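Local structure of motility-associated killing factor MakB (Vibrio cholerae serotype O1, 6W1W) at residues Ser6-Val9 and Asp10-Leu13; Leu107-Leu110 and Gln111-Lys115; Ser145-Asp148 and Gly149-Leu153; Thr247-Glu251 and Glu252-Ala256. The protein is one component of a tripartite cytotoxin and, being structurally similar to alpha-pore-forming toxins, probably takes part in permeabilising target membranes. One frame throughout, in Å; residues are numbered along the deposited sequence.

How the interactions relate
From the N terminus, interaction 1 starts helix 9-35, interaction 2 lies near the beginning of the long helix 100-151, interaction 3 at the end of that helix, and interaction 4 starts helix 251-270. All four are local, each within one continuous run of residues, so none closes a loop, and they succeed one another along the chain without nesting or crossing. Interactions 1 and 2 occupy one side of the molecule's centre, their own centres about 19 Å apart; interactions 3 and 4 lie on the opposite side. Helix 100-151 spans the roughly 58 Å between the centres of interactions 2 and 3. Interactions 3 and 4 touch where Leu153 and Trp150 pack on helix 251-270.

Interaction 1 of 4, residues Ser6-Val9 and Asp10-Leu13; sequences SPNV and DTAL
Asn8 and Thr11 meet at the start of helix 9-35 in an N-cap: Asn8 occupies the capping position and its side-chain carbonyl receives an N-H of the first turn. Two hydrogen bonds grip OD1. Thr11 N donates to Asn8 OD1 at 2.8 Å, lying in the carbonyl plane on a lone pair, with an N-H...O angle of 164°. Thr11 OG1 also donates to Asn8 OD1, at 2.7 Å, but arrives from above that plane, 55° out of it. The two side chains cross at about a right angle. A chi1 of -179° points the Asn8 amide away from the residue's own N-H, and this carries OD1 over the helix start.

Backbone bonds then take over. Ala12 N bonds to Asn8 O, opening the regular helical pattern, and Leu13 N follows with a 3.0 Å bond to Val9 O.

Apolar contacts flank the cap. Pro7 CG rests 4.0 Å from Ala12 CB, spanning from the residue before the cap to the fourth residue after it, the positions joined in a hydrophobic staple. Pro7 also touches Leu286 of helix 276-302 and Trp323 of helix 316-333.

Charge adds a further element: Asp10, in the first turn, forms a salt bridge with Arg187, and its acidic group probably also suits the positive end of the helix dipole. Val9 and Leu13, one turn apart, lie side by side and point the same way, with Val9 CG1 4.0 Å from Leu13 CD1.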
ATOM      1  N   SER A   6      -9.011 -19.261  19.630  1.00108.89           N
ATOM      2  CA  SER A   6      -8.501 -18.859  18.327  1.00113.95           C
ATOM      3  C   SER A   6      -9.611 -18.139  17.575  1.00112.20           C
ATOM      4  O   SER A   6     -10.797 -18.359  17.847  1.00126.61           O
ATOM      5  CB  SER A   6      -8.009 -20.071  17.525  1.00130.48           C
ATOM      6  OG  SER A   6      -9.061 -20.980  17.249  1.00134.80           O
ATOM      7  N   PRO A   7      -9.266 -17.257  16.646  1.00101.45           N
ATOM      8  CA  PRO A   7     -10.297 -16.567  15.863  1.00109.69           C
ATOM      9  C   PRO A   7     -10.856 -17.465  14.767  1.00119.65           C
ATOM     10  O   PRO A   7     -10.384 -18.578  14.533  1.00125.64           O
ATOM     11  CB  PRO A   7      -9.543 -15.380  15.265  1.00109.88           C
ATOM     12  CG  PRO A   7      -8.132 -15.851  15.160  1.00 97.98           C
ATOM     13  CD  PRO A   7      -7.910 -16.783  16.321  1.00 95.11           C
ATOM     14  N   ASN A   8     -11.888 -16.961  14.095  1.00124.18           N
ATOM     15  CA  ASN A   8     -12.411 -17.629  12.907  1.00125.27           C
ATOM     16  C   ASN A   8     -11.372 -17.526  11.797  1.00117.87           C
ATOM     17  O   ASN A   8     -11.110 -16.433  11.284  1.00118.52           O
ATOM     18  CB  ASN A   8     -13.737 -17.008  12.478  1.00127.57           C
ATOM     19  CG  ASN A   8     -14.335 -17.698  11.265  1.00146.13           C
ATOM     20  OD1 ASN A   8     -13.999 -17.373  10.126  1.00166.61           O
ATOM     21  ND2 ASN A   8     -15.235 -18.646  11.503  1.00144.58           N
ATOM     22  N   VAL A   9     -10.781 -18.666  11.427  1.00105.09           N
ATOM     23  CA  VAL A   9      -9.618 -18.662  10.542  1.00106.18           C
ATOM     24  C   VAL A   9      -9.947 -17.989   9.218  1.00 99.10           C
ATOM     25  O   VAL A   9      -9.103 -17.304   8.628  1.00 92.28           O
ATOM     26  CB  VAL A   9      -9.101 -20.096  10.330  1.00102.07           C
ATOM     27  CG1 VAL A   9      -7.729 -20.070   9.660  1.00 93.85           C
ATOM     28  CG2 VAL A   9      -9.049 -20.842  11.655  1.00101.49           C
ATOM     29  N   ASP A  10     -11.177 -18.160   8.734  1.00106.36           N
ATOM     30  CA  ASP A  10     -11.578 -17.483   7.507  1.00134.72           C
ATOM     31  C   ASP A  10     -11.645 -15.974   7.718  1.00130.23           C
ATOM     32  O   ASP A  10     -11.055 -15.204   6.951  1.00124.11           O
ATOM     33  CB  ASP A  10     -12.917 -18.035   7.016  1.00148.94           C
ATOM     34  CG  ASP A  10     -12.832 -18.588   5.604  1.00152.95           C
ATOM     35  OD1 ASP A  10     -12.238 -17.917   4.733  1.00146.52           O
ATOM     36  OD2 ASP A  10     -13.348 -19.702   5.369  1.00153.91           O
ATOM     37  N   THR A  11     -12.346 -15.531   8.766  1.00136.52           N
ATOM     38  CA  THR A  11     -12.451 -14.098   9.023  1.00139.15           C
ATOM     39  C   THR A  11     -11.100 -13.496   9.393  1.00123.01           C
ATOM     40  O   THR A  11     -10.851 -12.318   9.116  1.00115.06           O
ATOM     41  CB  THR A  11     -13.468 -13.830  10.132  1.00132.77           C
ATOM     42  OG1 THR A  11     -14.595 -14.696   9.967  1.00140.45           O
ATOM     43  CG2 THR A  11     -13.947 -12.387  10.073  1.00129.60           C
ATOM     44  N   ALA A  12     -10.219 -14.288  10.009  1.00105.22           N
ATOM     45  CA  ALA A  12      -8.899 -13.795  10.380  1.00105.28           C
ATOM     46  C   ALA A  12      -8.039 -13.536   9.149  1.00116.37           C
ATOM     47  O   ALA A  12      -7.416 -12.476   9.027  1.00106.80           O
ATOM     48  CB  ALA A  12      -8.218 -14.792  11.319  1.00108.75           C
ATOM     49  N   LEU A  13      -8.003 -14.494   8.218  1.00128.34           N
ATOM     50  CA  LEU A  13      -7.139 -14.384   7.046  1.00115.31           C
ATOM     51  C   LEU A  13      -7.562 -13.262   6.108  1.00117.88           C
ATOM     52  O   LEU A  13      -6.730 -12.763   5.342  1.00119.26           O
ATOM     53  CB  LEU A  13      -7.113 -15.712   6.293  1.00 95.11           C
ATOM     54  CG  LEU A  13      -5.970 -16.663   6.648  1.00117.48           C
ATOM     55  CD1 LEU A  13      -5.888 -16.897   8.151  1.00114.45           C
ATOM     56  CD2 LEU A  13      -6.127 -17.986   5.906  1.00128.17           C
TER

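Interaction 2 of 4, residues Leu107-Leu110 and Gln111-Lys115; sequences LQLL and QKTLK
Thr113 folds its hydroxyl back onto the turn that begins at Leu109. Its CB sits 3.6 Å from Leu109 O, and the hydroxyl continues to the same oxygen, Thr113 OG1 donating to Leu109 O at 2.9 Å. A chi1 of -49° makes this possible by swinging OG1 away from the residue's own carbonyl and back toward the preceding turn. Leu109 O also takes the ordinary helical bond from Thr113 N, at 3.2 Å. The two donors come from opposite faces of the carbonyl plane, tilted 23° and 31° from it, which is how one acceptor serves both. This side-chain-to-backbone bond over four residues lies within helix 100-151, one of the long helices of the bundle, just after Cys106, whose disulfide to Cys90 ties it to helix 69-90.

Around the turn, Lys112 CB passes 3.6 Å from Gln108 O, while its amine leads onward to bond with Gln116. Leu114 CB lies next to Leu110 O, one turn earlier. Leu110 and Leu114 both touch Tyr83 of helix 69-90, and Leu114 also packs on Trp287 of helix 276-302.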
ATOM      1  N   LEU A 107      -1.435 -19.210  31.072  1.00122.41           N
ATOM      2  CA  LEU A 107      -2.411 -18.281  30.513  1.00114.80           C
ATOM      3  C   LEU A 107      -1.913 -16.840  30.572  1.00119.64           C
ATOM      4  O   LEU A 107      -2.030 -16.094  29.594  1.00118.79           O
ATOM      5  CB  LEU A 107      -3.744 -18.419  31.247  1.00112.50           C
ATOM      6  CG  LEU A 107      -4.857 -19.138  30.483  1.00124.89           C
ATOM      7  CD1 LEU A 107      -5.142 -18.417  29.175  1.00123.91           C
ATOM      8  CD2 LEU A 107      -4.496 -20.591  30.226  1.00102.43           C
ATOM      9  N   GLN A 108      -1.356 -16.423  31.712  1.00125.31           N
ATOM     10  CA  GLN A 108      -0.893 -15.044  31.800  1.00122.66           C
ATOM     11  C   GLN A 108       0.384 -14.803  31.005  1.00114.05           C
ATOM     12  O   GLN A 108       0.749 -13.641  30.797  1.00108.87           O
ATOM     13  CB  GLN A 108      -0.719 -14.625  33.265  1.00113.73           C
ATOM     14  CG  GLN A 108       0.173 -15.514  34.106  1.00124.30           C
ATOM     15  CD  GLN A 108      -0.117 -15.386  35.595  1.00121.30           C
ATOM     16  OE1 GLN A 108      -1.192 -14.930  35.996  1.00102.41           O
ATOM     17  NE2 GLN A 108       0.841 -15.789  36.422  1.00113.16           N
ATOM     18  N   LEU A 109       1.061 -15.857  30.541  1.00110.09           N
ATOM     19  CA  LEU A 109       2.086 -15.663  29.520  1.00117.22           C
ATOM     20  C   LEU A 109       1.455 -15.245  28.198  1.00109.45           C
ATOM     21  O   LEU A 109       1.979 -14.366  27.502  1.00100.71           O
ATOM     22  CB  LEU A 109       2.918 -16.933  29.339  1.00128.23           C
ATOM     23  CG  LEU A 109       3.945 -16.874  28.200  1.00127.43           C
ATOM     24  CD1 LEU A 109       4.954 -15.754  28.426  1.00117.76           C
ATOM     25  CD2 LEU A 109       4.647 -18.215  28.021  1.00129.36           C
ATOM     26  N   LEU A 110       0.330 -15.865  27.835  1.00104.98           N
ATOM     27  CA  LEU A 110      -0.416 -15.409  26.667  1.00101.35           C
ATOM     28  C   LEU A 110      -1.008 -14.028  26.905  1.00116.17           C
ATOM     29  O   LEU A 110      -1.006 -13.181  26.003  1.00109.17           O
ATOM     30  CB  LEU A 110      -1.524 -16.406  26.326  1.00103.29           C
ATOM     31  CG  LEU A 110      -1.087 -17.803  25.892  1.00111.17           C
ATOM     32  CD1 LEU A 110      -2.285 -18.731  25.844  1.00103.06           C
ATOM     33  CD2 LEU A 110      -0.397 -17.740  24.539  1.00116.11           C
ATOM     34  N   GLN A 111      -1.512 -13.787  28.118  1.00121.38           N
ATOM     35  CA  GLN A 111      -2.134 -12.505  28.430  1.00109.02           C
ATOM     36  C   GLN A 111      -1.143 -11.357  28.290  1.00110.05           C
ATOM     37  O   GLN A 111      -1.500 -10.275  27.812  1.00102.78           O
ATOM     38  CB  GLN A 111      -2.718 -12.545  29.838  1.00107.36           C
ATOM     39  CG  GLN A 111      -3.314 -11.236  30.308  1.00112.83           C
ATOM     40  CD  GLN A 111      -3.486 -11.203  31.808  1.00111.86           C
ATOM     41  OE1 GLN A 111      -4.601 -11.080  32.313  1.00117.90           O
ATOM     42  NE2 GLN A 111      -2.378 -11.324  32.532  1.00106.20           N
ATOM     43  N   LYS A 112       0.108 -11.571  28.699  1.00122.50           N
ATOM     44  CA  LYS A 112       1.124 -10.544  28.498  1.00131.15           C
ATOM     45  C   LYS A 112       1.411 -10.358  27.015  1.00122.75           C
ATOM     46  O   LYS A 112       1.433  -9.228  26.514  1.00128.36           O
ATOM     47  CB  LYS A 112       2.403 -10.899  29.260  1.00144.28           C
ATOM     48  CG  LYS A 112       3.460  -9.794  29.255  1.00149.57           C
ATOM     49  CD  LYS A 112       4.726 -10.214  29.998  1.00150.83           C
ATOM     50  CE  LYS A 112       5.559 -11.198  29.185  1.00149.42           C
ATOM     51  NZ  LYS A 112       6.051 -10.593  27.914  1.00142.34           N
ATOM     52  N   THR A 113       1.614 -11.463  26.291  1.00116.54           N
ATOM     53  CA  THR A 113       1.908 -11.369  24.864  1.00117.03           C
ATOM     54  C   THR A 113       0.732 -10.774  24.100  1.00103.07           C
ATOM     55  O   THR A 113       0.924  -9.954  23.194  1.00104.95           O
ATOM     56  CB  THR A 113       2.275 -12.745  24.308  1.00128.12           C
ATOM     57  OG1 THR A 113       3.256 -13.351  25.157  1.00142.27           O
ATOM     58  CG2 THR A 113       2.848 -12.622  22.902  1.00118.55           C
ATOM     59  N   LEU A 114      -0.493 -11.169  24.456  1.00 98.92           N
ATOM     60  CA  LEU A 114      -1.673 -10.568  23.842  1.00 98.16           C
ATOM     61  C   LEU A 114      -1.696  -9.062  24.064  1.00108.80           C
ATOM     62  O   LEU A 114      -1.876  -8.288  23.117  1.00 96.08           O
ATOM     63  CB  LEU A 114      -2.944 -11.212  24.396  1.00 93.36           C
ATOM     64  CG  LEU A 114      -3.425 -12.473  23.681  1.00109.27           C
ATOM     65  CD1 LEU A 114      -4.487 -13.171  24.501  1.00120.91           C
ATOM     66  CD2 LEU A 114      -3.971 -12.120  22.313  1.00113.47           C
ATOM     67  N   LYS A 115      -1.504  -8.631  25.317  1.00118.82           N
ATOM     68  CA  LYS A 115      -1.490  -7.204  25.631  1.00107.18           C
ATOM     69  C   LYS A 115      -0.442  -6.463  24.810  1.00106.31           C
ATOM     70  O   LYS A 115      -0.696  -5.355  24.321  1.00102.73           O
ATOM     71  CB  LYS A 115      -1.241  -6.995  27.128  1.00105.92           C
ATOM     72  CG  LYS A 115      -2.495  -6.961  28.001  1.00117.20           C
ATOM     73  CD  LYS A 115      -2.123  -6.856  29.488  1.00126.06           C
ATOM     74  CE  LYS A 115      -3.305  -6.456  30.375  1.00122.00           C
ATOM     75  NZ  LYS A 115      -4.362  -7.502  30.495  1.00118.66           N
TER

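Interaction 3 of 4, residues Ser145-Asp148 and Gly149-Leu153; sequences SIQD and GWNEL
Gln147 and Trp150, whose CA atoms are 4.9 Å apart, lie in the closing turns of helix 100-151. Trp150 N still makes a regular bond to Ile146 O at 2.9 Å, and Asn151 N reaches Gln147 O at 3.2 Å. The pattern then fades: Glu152 N to Asp148 O is a weak bond of 3.5 Å, and Leu153 N bonds to Trp150 O, one residue closer along the chain. Leu153, with a phi of -123°, has left helical geometry altogether. This is the C-terminal end of the helix, evidenced by both the lengthening bond and the change in backbone angle.

Among the side chains, Asn151 turns back along the helix surface. Its chi1 of -72° directs the amide toward the preceding turn, where ND2 is modelled close to both Gln147 O and Gln147 OE1. Gln147 meets it by bending at chi2, and the two amide planes stand 64° apart. Both distances from ND2 are very short, so these hydrogen bonds are doubtful in detail at this resolution. Glu152 folds toward the same turn, its CG 3.7 Å from Asp148 O.

On the inner face, Ile146 packs on Val51 of helix 46-66 and on Ile263 of helix 251-270, while Ser145 OG bonds to Glu50. The indole of Trp150 makes a cation-pi contact with Lys260 of helix 251-270 and rests on Met160 of helix 157-176, so the end of the long helix is set among these three neighbours.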
ATOM      1  N   SER A 145       0.540  25.166  -5.923  1.00106.80           N
ATOM      2  CA  SER A 145       1.625  25.732  -6.716  1.00107.93           C
ATOM      3  C   SER A 145       1.362  25.595  -8.216  1.00112.15           C
ATOM      4  O   SER A 145       1.628  26.532  -8.980  1.00102.85           O
ATOM      5  CB  SER A 145       2.947  25.070  -6.328  1.00116.28           C
ATOM      6  OG  SER A 145       4.048  25.790  -6.847  1.00121.04           O
ATOM      7  N   ILE A 146       0.855  24.438  -8.661  1.00112.79           N
ATOM      8  CA  ILE A 146       0.504  24.289 -10.075  1.00115.35           C
ATOM      9  C   ILE A 146      -0.700  25.157 -10.417  1.00108.98           C
ATOM     10  O   ILE A 146      -0.781  25.724 -11.512  1.00105.60           O
ATOM     11  CB  ILE A 146       0.249  22.811 -10.432  1.00109.42           C
ATOM     12  CG1 ILE A 146      -0.878  22.227  -9.573  1.00117.03           C
ATOM     13  CG2 ILE A 146       1.520  21.987 -10.306  1.00107.98           C
ATOM     14  CD1 ILE A 146      -0.899  20.715  -9.507  1.00107.78           C
ATOM     15  N   GLN A 147      -1.641  25.290  -9.477  1.00114.01           N
ATOM     16  CA  GLN A 147      -2.820  26.124  -9.685  1.00106.37           C
ATOM     17  C   GLN A 147      -2.449  27.545 -10.081  1.00111.05           C
ATOM     18  O   GLN A 147      -3.166  28.178 -10.863  1.00119.85           O
ATOM     19  CB  GLN A 147      -3.672  26.137  -8.415  1.00111.73           C
ATOM     20  CG  GLN A 147      -5.071  25.581  -8.588  1.00116.18           C
ATOM     21  CD  GLN A 147      -5.918  26.433  -9.508  1.00132.99           C
ATOM     22  OE1 GLN A 147      -5.719  27.643  -9.606  1.00143.45           O
ATOM     23  NE2 GLN A 147      -6.865  25.804 -10.198  1.00131.50           N
ATOM     24  N   ASP A 148      -1.341  28.068  -9.553  1.00109.01           N
ATOM     25  CA  ASP A 148      -0.890  29.389  -9.974  1.00126.32           C
ATOM     26  C   ASP A 148      -0.458  29.381 -11.433  1.00122.00           C
ATOM     27  O   ASP A 148      -0.736  30.334 -12.170  1.00125.12           O
ATOM     28  CB  ASP A 148       0.251  29.872  -9.078  1.00135.39           C
ATOM     29  CG  ASP A 148      -0.208  30.175  -7.668  1.00116.44           C
ATOM     30  OD1 ASP A 148      -1.290  30.779  -7.513  1.00109.20           O
ATOM     31  OD2 ASP A 148       0.505  29.794  -6.717  1.00106.28           O
ATOM     32  N   GLY A 149       0.224  28.316 -11.868  1.00115.13           N
ATOM     33  CA  GLY A 149       0.560  28.188 -13.276  1.00112.17           C
ATOM     34  C   GLY A 149      -0.663  28.060 -14.159  1.00123.21           C
ATOM     35  O   GLY A 149      -0.660  28.518 -15.306  1.00118.70           O
ATOM     36  N   TRP A 150      -1.729  27.455 -13.632  1.00123.16           N
ATOM     37  CA  TRP A 150      -2.963  27.300 -14.391  1.00117.85           C
ATOM     38  C   TRP A 150      -3.596  28.653 -14.692  1.00120.62           C
ATOM     39  O   TRP A 150      -3.989  28.927 -15.832  1.00124.14           O
ATOM     40  CB  TRP A 150      -3.934  26.409 -13.614  1.00125.07           C
ATOM     41  CG  TRP A 150      -4.746  25.513 -14.481  1.00146.11           C
ATOM     42  CD1 TRP A 150      -5.963  25.793 -15.037  1.00162.85           C
ATOM     43  CD2 TRP A 150      -4.404  24.190 -14.908  1.00144.31           C
ATOM     44  NE1 TRP A 150      -6.399  24.724 -15.783  1.00161.37           N
ATOM     45  CE2 TRP A 150      -5.461  23.727 -15.720  1.00153.47           C
ATOM     46  CE3 TRP A 150      -3.308  23.352 -14.683  1.00123.07           C
ATOM     47  CZ2 TRP A 150      -5.455  22.465 -16.307  1.00133.83           C
ATOM     48  CZ3 TRP A 150      -3.303  22.102 -15.265  1.00129.14           C
ATOM     49  CH2 TRP A 150      -4.370  21.668 -16.068  1.00135.19           C
ATOM     50  N   ASN A 151      -3.681  29.522 -13.681  1.00120.79           N
ATOM     51  CA  ASN A 151      -4.434  30.764 -13.823  1.00124.75           C
ATOM     52  C   ASN A 151      -3.768  31.740 -14.786  1.00126.84           C
ATOM     53  O   ASN A 151      -4.465  32.512 -15.456  1.00130.67           O
ATOM     54  CB  ASN A 151      -4.625  31.411 -12.452  1.00128.55           C
ATOM     55  CG  ASN A 151      -5.620  30.660 -11.591  1.00139.09           C
ATOM     56  OD1 ASN A 151      -6.733  31.129 -11.353  1.00144.61           O
ATOM     57  ND2 ASN A 151      -5.228  29.478 -11.129  1.00148.02           N
ATOM     58  N   GLU A 152      -2.439  31.730 -14.870  1.00124.14           N
ATOM     59  CA  GLU A 152      -1.740  32.584 -15.820  1.00136.12           C
ATOM     60  C   GLU A 152      -1.660  31.966 -17.210  1.00132.47           C
ATOM     61  O   GLU A 152      -1.096  32.583 -18.120  1.00118.88           O
ATOM     62  CB  GLU A 152      -0.336  32.925 -15.302  1.00151.63           C
ATOM     63  CG  GLU A 152       0.669  31.781 -15.316  1.00162.67           C
ATOM     64  CD  GLU A 152       2.038  32.234 -14.838  1.00165.49           C
ATOM     65  OE1 GLU A 152       2.106  32.899 -13.780  1.00157.14           O
ATOM     66  OE2 GLU A 152       3.042  31.944 -15.524  1.00163.37           O
ATOM     67  N   LEU A 153      -2.221  30.774 -17.391  1.00137.74           N
ATOM     68  CA  LEU A 153      -2.335  30.114 -18.684  1.00138.59           C
ATOM     69  C   LEU A 153      -3.793  29.786 -18.997  1.00147.18           C
ATOM     70  O   LEU A 153      -4.103  28.748 -19.587  1.00160.02           O
ATOM     71  CB  LEU A 153      -1.486  28.845 -18.727  1.00131.47           C
ATOM     72  CG  LEU A 153       0.034  28.991 -18.684  1.00122.26           C
ATOM     73  CD1 LEU A 153       0.692  27.632 -18.474  1.00108.09           C
ATOM     74  CD2 LEU A 153       0.536  29.643 -19.962  1.00116.04           C
TER

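Interaction 4 of 4, residues Thr247-Glu251 and Glu252-Ala256; sequences TLASE and EAQAA
Ala249 touches the first turn of helix 251-270 with both its side chain and its carbonyl. Its CB lies 4.0 Å from Ala253 CB, and Ala249 O accepts a bond of 3.1 Å from Gln254 NE2. The donor stands above the carbonyl plane, 49° out of it. A chi1 of -74° lays the extended Gln254 chain back along the helix, bringing its amide over the helix start; NE2 also makes a weak bond to Ser250 O.

Ser250 holds the N-cap position. Its carbonyl oxygen receives Gln254 N at 2.9 Å, with an N-H...O angle of 156°, while OG stands 3.4 Å from Ala253 CB and finds its polar partner in Glu156. Glu251 begins the helix proper: Ala255 N bonds to Glu251 O at 3.2 Å, nearly straight at the hydrogen.

Outside, Gln254 OE1 accepts from Val204 N, just beyond strand 193-203, so its amide joins the helix start to the sheet side of the fold. Ala249 and Ala253 pack on helix 157-176 through Ile163 and Met160, and Glu252 and Ala255 meet Trp47 of helix 46-66.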
ATOM      1  N   THR A 247      -0.241  18.535 -28.893  1.00114.66           N
ATOM      2  CA  THR A 247       0.167  19.333 -30.035  1.00122.32           C
ATOM      3  C   THR A 247      -0.702  20.562 -30.228  1.00124.97           C
ATOM      4  O   THR A 247      -0.378  21.404 -31.071  1.00124.30           O
ATOM      5  CB  THR A 247       0.145  18.483 -31.315  1.00122.37           C
ATOM      6  OG1 THR A 247      -1.176  17.963 -31.525  1.00118.85           O
ATOM      7  CG2 THR A 247       1.140  17.325 -31.213  1.00112.58           C
ATOM      8  N   LEU A 248      -1.785  20.688 -29.466  1.00130.11           N
ATOM      9  CA  LEU A 248      -2.677  21.832 -29.545  1.00144.91           C
ATOM     10  C   LEU A 248      -2.389  22.883 -28.482  1.00141.38           C
ATOM     11  O   LEU A 248      -3.000  23.956 -28.513  1.00145.88           O
ATOM     12  CB  LEU A 248      -4.131  21.361 -29.426  1.00141.74           C
ATOM     13  CG  LEU A 248      -4.424  20.076 -30.206  1.00127.14           C
ATOM     14  CD1 LEU A 248      -5.759  19.493 -29.784  1.00118.48           C
ATOM     15  CD2 LEU A 248      -4.390  20.335 -31.704  1.00121.91           C
ATOM     16  N   ALA A 249      -1.471  22.607 -27.559  1.00137.94           N
ATOM     17  CA  ALA A 249      -1.193  23.472 -26.424  1.00135.39           C
ATOM     18  C   ALA A 249       0.254  23.944 -26.457  1.00132.12           C
ATOM     19  O   ALA A 249       1.127  23.308 -27.053  1.00132.31           O
ATOM     20  CB  ALA A 249      -1.473  22.749 -25.098  1.00136.77           C
ATOM     21  N   SER A 250       0.498  25.072 -25.792  1.00138.52           N
ATOM     22  CA  SER A 250       1.824  25.666 -25.729  1.00135.35           C
ATOM     23  C   SER A 250       2.731  24.878 -24.780  1.00120.97           C
ATOM     24  O   SER A 250       2.301  23.964 -24.068  1.00105.41           O
ATOM     25  CB  SER A 250       1.731  27.123 -25.283  1.00125.48           C
ATOM     26  OG  SER A 250       1.017  27.226 -24.064  1.00129.03           O
ATOM     27  N   GLU A 251       4.011  25.260 -24.770  1.00113.06           N
ATOM     28  CA  GLU A 251       5.002  24.528 -23.986  1.00127.11           C
ATOM     29  C   GLU A 251       4.650  24.524 -22.503  1.00128.53           C
ATOM     30  O   GLU A 251       4.623  23.465 -21.863  1.00123.63           O
ATOM     31  CB  GLU A 251       6.389  25.130 -24.203  1.00148.41           C
ATOM     32  CG  GLU A 251       6.976  24.865 -25.575  1.00159.59           C
ATOM     33  CD  GLU A 251       8.329  24.190 -25.494  1.00164.00           C
ATOM     34  OE1 GLU A 251       8.705  23.753 -24.383  1.00156.09           O
ATOM     35  OE2 GLU A 251       9.014  24.099 -26.536  1.00161.57           O
ATOM     36  N   GLU A 252       4.382  25.703 -21.937  1.00131.73           N
ATOM     37  CA  GLU A 252       4.037  25.775 -20.521  1.00137.71           C
ATOM     38  C   GLU A 252       2.724  25.061 -20.235  1.00127.39           C
ATOM     39  O   GLU A 252       2.609  24.334 -19.240  1.00123.00           O
ATOM     40  CB  GLU A 252       3.962  27.232 -20.066  1.00144.67           C
ATOM     41  CG  GLU A 252       5.313  27.881 -19.818  1.00148.96           C
ATOM     42  CD  GLU A 252       5.206  29.143 -18.984  1.00149.05           C
ATOM     43  OE1 GLU A 252       4.235  29.265 -18.204  1.00142.91           O
ATOM     44  OE2 GLU A 252       6.095  30.013 -19.104  1.00152.02           O
ATOM     45  N   ALA A 253       1.725  25.252 -21.100  1.00107.74           N
ATOM     46  CA  ALA A 253       0.426  24.624 -20.894  1.00108.05           C
ATOM     47  C   ALA A 253       0.535  23.106 -20.849  1.00112.39           C
ATOM     48  O   ALA A 253      -0.188  22.453 -20.087  1.00105.60           O
ATOM     49  CB  ALA A 253      -0.543  25.059 -21.994  1.00110.41           C
ATOM     50  N   GLN A 254       1.430  22.525 -21.649  1.00114.28           N
ATOM     51  CA  GLN A 254       1.658  21.087 -21.558  1.00116.34           C
ATOM     52  C   GLN A 254       2.231  20.717 -20.197  1.00114.11           C
ATOM     53  O   GLN A 254       1.734  19.800 -19.531  1.00 92.91           O
ATOM     54  CB  GLN A 254       2.591  20.623 -22.676  1.00118.56           C
ATOM     55  CG  GLN A 254       1.945  20.568 -24.051  1.00119.72           C
ATOM     56  CD  GLN A 254       2.955  20.290 -25.146  1.00115.73           C
ATOM     57  OE1 GLN A 254       3.554  19.214 -25.198  1.00100.74           O
ATOM     58  NE2 GLN A 254       3.161  21.269 -26.021  1.00105.02           N
ATOM     59  N   ALA A 255       3.275  21.433 -19.766  1.00122.37           N
ATOM     60  CA  ALA A 255       3.861  21.179 -18.452  1.00111.23           C
ATOM     61  C   ALA A 255       2.852  21.432 -17.343  1.00103.41           C
ATOM     62  O   ALA A 255       2.826  20.706 -16.341  1.00 89.47           O
ATOM     63  CB  ALA A 255       5.100  22.048 -18.247  1.00 97.05           C
ATOM     64  N   ALA A 256       2.016  22.460 -17.501  1.00 93.54           N
ATOM     65  CA  ALA A 256       0.983  22.722 -16.505  1.00100.23           C
ATOM     66  C   ALA A 256      -0.006  21.566 -16.438  1.00101.62           C
ATOM     67  O   ALA A 256      -0.366  21.102 -15.349  1.00 91.26           O
ATOM     68  CB  ALA A 256       0.265  24.034 -16.823  1.00 96.19           C
TER